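Local atomic coordinates of beta-porphyranase A (Bacteroides plebeius, PDB entry 4AW7), a protein that hydrolyses the sulfated red-seaweed polysaccharide porphyran at linkages between beta-D-galactose and alpha-L-galactose-6-sulfate, releasing mostly disaccharides. Residues A[177-180]-A[184-187]. Sequence-based numbering, arbitrary orientation.
Sequences HIHN and LNGK
I178 and L184 make the apolar half of this contact: the CG2 methyl of I178 meets CB of L184 at 4.0 Å. With CG2 anti to the backbone N and CG1 beside that N, the methyl is the branch that reaches L184. Both residues are buried.

The N185 amide packs on H179 by van der Waals contact alone. With CG anti to the backbone N (chi1 -169°), N185 turns the face of its amide to the carbonyl of H179, whose O lies over CG at 3.1 Å. N185 ND2 is 3.4 Å from H179 O, but the oxygen stands above the amide plane and neither N-H points at it. ND2 also sits 3.5 Å from CD2 of H179, approaching the ring obliquely, with ring and amide planes 63° apart. The imidazole spends its NE2 on a hydrogen bond to D224.

L184-K187 form a type II beta turn, closed by K187 N to L184 O at 2.9 Å. At G186 (phi 92°) a CB would jam against N185 O, so glycine suits this corner.

The chain folds back here against the end of helix 160-179 before entering strand 189-195 of the parallel sheet; neighbouring helix 120-132 packs on I178 through S127 and on L184 through Y131.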
loop_
_atom_site.group_PDB
_atom_site.type_symbol
_atom_site.label_atom_id
_atom_site.label_comp_id
_atom_site.label_asym_id
_atom_site.label_seq_id
_atom_site.Cartn_x
_atom_site.Cartn_y
_atom_site.Cartn_z
ATOM N N HIS A 177 -8.384 -24.676 -3.212
ATOM C CA HIS A 177 -9.498 -25.095 -4.061
ATOM C C HIS A 177 -9.664 -24.223 -5.302
ATOM O O HIS A 177 -9.910 -24.725 -6.397
ATOM C CB HIS A 177 -10.793 -25.139 -3.274
ATOM C CG HIS A 177 -10.908 -26.317 -2.348
ATOM N ND1 HIS A 177 -10.384 -26.335 -1.077
ATOM C CD2 HIS A 177 -11.548 -27.498 -2.507
ATOM C CE1 HIS A 177 -10.680 -27.486 -0.498
ATOM N NE2 HIS A 177 -11.397 -28.210 -1.342
ATOM N N ILE A 178 -9.510 -22.914 -5.165
ATOM C CA ILE A 178 -9.599 -22.012 -6.308
ATOM C C ILE A 178 -8.498 -22.343 -7.321
ATOM O O ILE A 178 -8.756 -22.459 -8.554
ATOM C CB ILE A 178 -9.609 -20.545 -5.846
ATOM C CG1 ILE A 178 -10.985 -20.245 -5.239
ATOM C CG2 ILE A 178 -9.299 -19.611 -7.049
ATOM C CD1 ILE A 178 -11.163 -18.843 -4.699
ATOM N N HIS A 179 -7.273 -22.506 -6.858
ATOM C CA HIS A 179 -6.166 -22.781 -7.775
ATOM C C HIS A 179 -6.276 -24.143 -8.454
ATOM O O HIS A 179 -5.778 -24.326 -9.579
ATOM C CB HIS A 179 -4.824 -22.647 -7.105
ATOM C CG HIS A 179 -4.535 -21.249 -6.651
ATOM N ND1 HIS A 179 -3.873 -20.967 -5.472
ATOM C CD2 HIS A 179 -4.847 -20.055 -7.209
ATOM C CE1 HIS A 179 -3.771 -19.651 -5.340
ATOM N NE2 HIS A 179 -4.364 -19.071 -6.370
ATOM N N ASN A 180 -6.918 -25.093 -7.795
ATOM C CA ASN A 180 -7.111 -26.423 -8.393
ATOM C C ASN A 180 -8.355 -26.518 -9.252
ATOM O O ASN A 180 -8.656 -27.599 -9.769
ATOM C CB ASN A 180 -7.162 -27.501 -7.288
ATOM C CG ASN A 180 -5.789 -27.903 -6.787
ATOM O OD1 ASN A 180 -4.794 -27.887 -7.532
ATOM N ND2 ASN A 180 -5.738 -28.369 -5.525
ATOM N N LEU A 184 -11.051 -21.230 -12.785
ATOM C CA LEU A 184 -10.673 -20.035 -11.989
ATOM C C LEU A 184 -9.183 -19.769 -11.929
ATOM O O LEU A 184 -8.774 -18.616 -11.777
ATOM C CB LEU A 184 -11.163 -20.231 -10.560
ATOM C CG LEU A 184 -12.654 -20.408 -10.408
ATOM C CD1 LEU A 184 -13.045 -20.672 -8.953
ATOM C CD2 LEU A 184 -13.436 -19.219 -10.959
ATOM N N ASN A 185 -8.357 -20.812 -12.008
ATOM C CA ASN A 185 -6.918 -20.693 -11.835
ATOM C C ASN A 185 -6.368 -19.758 -12.908
ATOM O O ASN A 185 -6.629 -19.943 -14.114
ATOM C CB ASN A 185 -6.250 -22.074 -11.916
ATOM C CG ASN A 185 -4.776 -22.080 -11.482
ATOM O OD1 ASN A 185 -3.942 -22.756 -12.093
ATOM N ND2 ASN A 185 -4.453 -21.340 -10.438
ATOM N N GLY A 186 -5.632 -18.739 -12.480
ATOM C CA GLY A 186 -5.112 -17.718 -13.383
ATOM C C GLY A 186 -6.005 -16.497 -13.551
ATOM O O GLY A 186 -5.511 -15.453 -14.002
ATOM N N LYS A 187 -7.307 -16.628 -13.273
ATOM C CA LYS A 187 -8.288 -15.549 -13.379
ATOM C C LYS A 187 -8.540 -14.819 -12.067
ATOM O O LYS A 187 -8.608 -13.593 -12.029
ATOM C CB LYS A 187 -9.636 -16.063 -13.902
ATOM C CG LYS A 187 -9.599 -16.280 -15.351
ATOM C CD LYS A 187 -10.929 -16.573 -15.906
ATOM C CE LYS A 187 -10.765 -16.630 -17.410
ATOM N NZ LYS A 187 -12.008 -16.991 -17.993
#